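Local coordinates for DegV family protein (Eubacterium eligens, PDB 3FDJ), which is of unknown function but, as a member of the DegV family, probably binds a fatty acid or related lipid, at residues A8-D13 / V25-S30. Sequence-based numbering, arbitrary orientation.
Sequences ADSACD and VPLTIS
Where strand 5-9 ends beside the interruption in strand 21-30, Asp9 forms a parallel bridge with Val25 and the chain after it bends into an Asx turn and a short 3-10 segment. Val25 N gives a hydrogen bond to Ala8 O (2.8 Å). Val25 O then accepts Ser10 N at 2.9 Å and also lies near the CA of Asp9. Beyond Asp9 the regular strand pairing stops, and a side chain bridges the two segments: with OG set between its own backbone N and carbonyl carbon (chi1 69°), Ser10 reaches across to accept Leu27 N at 3.0 Å in an almost straight bond (177°). The same hydroxyl is hydrogen-bonded to Asp38 OD2, so two partners fix its rotation. Leu27 brings its CD1 methyl against Asp9 CB (3.6 Å) and alongside Ser10 OG (3.7 Å), covering one side of the turn. Asp9 OD1 closes that turn by accepting Ala11 N at 2.9 Å through its anti lone pair, while OD2 takes the backbone N of Ile83, joining the turn to the end of strand 77-82. An alanine at Asp9 would leave both amides without this carboxylate, and the turn would probably be freer to shift against strand 77-82. Strand 5-9 runs between parallel neighbours 21-30 and 77-82; Asp9 and Val25 meet Trp68 of helix 65-72, whereas Ala8 packs on Leu126 of helix 120-134 and Ala11 on Leu261 of helix 260-266.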
ATOM      1  N   ALA A   8      -1.421  11.129   0.993  1.00  7.99           N
ATOM      2  CA  ALA A   8      -1.623   9.789   0.442  1.00  8.71           C
ATOM      3  C   ALA A   8      -2.958   9.255   0.857  1.00  9.60           C
ATOM      4  O   ALA A   8      -3.476   9.616   1.903  1.00  9.83           O
ATOM      5  CB  ALA A   8      -0.513   8.841   0.910  1.00  7.72           C
ATOM      6  N   ASP A   9      -3.540   8.373   0.047  1.00 10.02           N
ATOM      7  CA  ASP A   9      -4.668   7.640   0.558  1.00 11.34           C
ATOM      8  C   ASP A   9      -4.252   6.632   1.643  1.00 10.80           C
ATOM      9  O   ASP A   9      -3.081   6.238   1.764  1.00 10.06           O
ATOM     10  CB  ASP A   9      -5.484   7.008  -0.542  1.00 12.10           C
ATOM     11  CG  ASP A   9      -4.770   5.902  -1.210  1.00 15.69           C
ATOM     12  OD1 ASP A   9      -4.508   4.870  -0.520  1.00 21.77           O
ATOM     13  OD2 ASP A   9      -4.510   6.037  -2.435  1.00 20.58           O
ATOM     14  N   SER A  10      -5.246   6.216   2.419  1.00  9.56           N
ATOM     15  CA  SER A  10      -5.025   5.391   3.608  1.00  9.95           C
ATOM     16  C   SER A  10      -4.526   3.968   3.299  1.00 10.63           C
ATOM     17  O   SER A  10      -4.137   3.252   4.214  1.00 11.05           O
ATOM     18  CB  SER A  10      -6.315   5.336   4.442  1.00  9.50           C
ATOM     19  OG  SER A  10      -7.331   4.589   3.782  1.00 10.01           O
ATOM     20  N   ALA A  11      -4.501   3.577   2.025  1.00 11.14           N
ATOM     21  CA  ALA A  11      -3.838   2.321   1.630  1.00 11.37           C
ATOM     22  C   ALA A  11      -2.333   2.345   1.919  1.00 11.45           C
ATOM     23  O   ALA A  11      -1.699   1.293   1.854  1.00 12.11           O
ATOM     24  CB  ALA A  11      -4.087   1.994   0.183  1.00 10.86           C
ATOM     25  N   CYS A  12      -1.770   3.513   2.235  1.00 10.93           N
ATOM     26  CA  CYS A  12      -0.357   3.602   2.619  1.00 11.62           C
ATOM     27  C   CYS A  12      -0.080   3.086   4.038  1.00 12.22           C
ATOM     28  O   CYS A  12       1.076   2.929   4.424  1.00 12.26           O
ATOM     29  CB  CYS A  12       0.155   5.030   2.469  1.00 11.70           C
ATOM     30  SG  CYS A  12      -0.440   6.145   3.709  1.00 14.05           S
ATOM     31  N   ASP A  13      -1.147   2.837   4.803  1.00 12.97           N
ATOM     32  CA  ASP A  13      -1.095   2.244   6.165  1.00 13.75           C
ATOM     33  C   ASP A  13      -0.562   3.180   7.268  1.00 14.25           C
ATOM     34  O   ASP A  13      -0.560   2.787   8.442  1.00 15.79           O
ATOM     35  CB  ASP A  13      -0.278   0.926   6.218  1.00 13.46           C
ATOM     36  CG  ASP A  13      -0.734  -0.130   5.191  1.00 14.64           C
ATOM     37  OD1 ASP A  13      -1.943  -0.461   5.172  1.00 16.79           O
ATOM     38  OD2 ASP A  13       0.143  -0.664   4.444  1.00 15.96           O
ATOM     39  N   VAL A  25      -5.574  10.252   3.635  1.00  9.76           N
ATOM     40  CA  VAL A  25      -6.954  10.455   3.256  1.00 10.09           C
ATOM     41  C   VAL A  25      -7.691   9.105   3.249  1.00  9.59           C
ATOM     42  O   VAL A  25      -7.373   8.215   2.461  1.00  9.81           O
ATOM     43  CB  VAL A  25      -7.054  11.131   1.890  1.00 10.14           C
ATOM     44  CG1 VAL A  25      -8.512  11.487   1.600  1.00 10.39           C
ATOM     45  CG2 VAL A  25      -6.162  12.410   1.864  1.00 11.74           C
ATOM     46  N   PRO A  26      -8.659   8.941   4.146  1.00 10.84           N
ATOM     47  CA  PRO A  26      -9.276   7.637   4.365  1.00 10.14           C
ATOM     48  C   PRO A  26     -10.140   7.127   3.238  1.00 10.91           C
ATOM     49  O   PRO A  26     -10.966   7.865   2.707  1.00 11.20           O
ATOM     50  CB  PRO A  26     -10.171   7.857   5.584  1.00 10.59           C
ATOM     51  CG  PRO A  26     -10.018   9.198   6.003  1.00 12.05           C
ATOM     52  CD  PRO A  26      -9.148   9.955   5.099  1.00 10.37           C
ATOM     53  N   LEU A  27      -9.952   5.853   2.904  1.00 10.45           N
ATOM     54  CA  LEU A  27     -10.942   5.083   2.167  1.00 11.08           C
ATOM     55  C   LEU A  27     -11.959   4.530   3.170  1.00 11.66           C
ATOM     56  O   LEU A  27     -11.741   4.593   4.389  1.00 11.57           O
ATOM     57  CB  LEU A  27     -10.264   3.957   1.369  1.00 11.08           C
ATOM     58  CG  LEU A  27      -9.700   4.427   0.008  1.00 14.31           C
ATOM     59  CD1 LEU A  27      -8.331   4.995   0.197  1.00 16.27           C
ATOM     60  CD2 LEU A  27      -9.681   3.312  -1.067  1.00 14.79           C
ATOM     61  N   THR A  28     -13.047   3.961   2.653  0.50 11.62           N
ATOM     62  CA  THR A  28     -14.132   3.456   3.477  0.50 11.95           C
ATOM     63  C   THR A  28     -14.472   2.032   3.060  0.50 12.28           C
ATOM     64  O   THR A  28     -14.563   1.745   1.871  0.50 12.10           O
ATOM     65  CB  THR A  28     -15.375   4.341   3.358  0.50 12.39           C
ATOM     66  OG1 THR A  28     -15.054   5.677   3.781  0.50 12.31           O
ATOM     67  CG2 THR A  28     -16.529   3.783   4.211  0.50 11.13           C
ATOM     68  N   ILE A  29     -14.634   1.154   4.049  1.00 12.28           N
ATOM     69  CA  ILE A  29     -15.047  -0.216   3.846  1.00 13.16           C
ATOM     70  C   ILE A  29     -16.468  -0.264   4.370  1.00 13.99           C
ATOM     71  O   ILE A  29     -16.740   0.278   5.430  1.00 13.42           O
ATOM     72  CB  ILE A  29     -14.191  -1.173   4.685  1.00 13.83           C
ATOM     73  CG1 ILE A  29     -12.711  -1.079   4.291  1.00 15.10           C
ATOM     74  CG2 ILE A  29     -14.704  -2.611   4.538  1.00 13.94           C
ATOM     75  CD1 ILE A  29     -11.899  -0.149   5.185  1.00 18.11           C
ATOM     76  N   SER A  30     -17.373  -0.912   3.657  0.50 14.75           N
ATOM     77  CA  SER A  30     -18.749  -0.977   4.139  0.50 15.58           C
ATOM     78  C   SER A  30     -19.438  -2.318   3.900  0.50 16.51           C
ATOM     79  O   SER A  30     -19.105  -3.050   2.971  0.50 16.07           O
ATOM     80  CB  SER A  30     -19.571   0.138   3.510  0.50 15.58           C
ATOM     81  OG  SER A  30     -19.666  -0.051   2.116  0.50 16.39           O
TER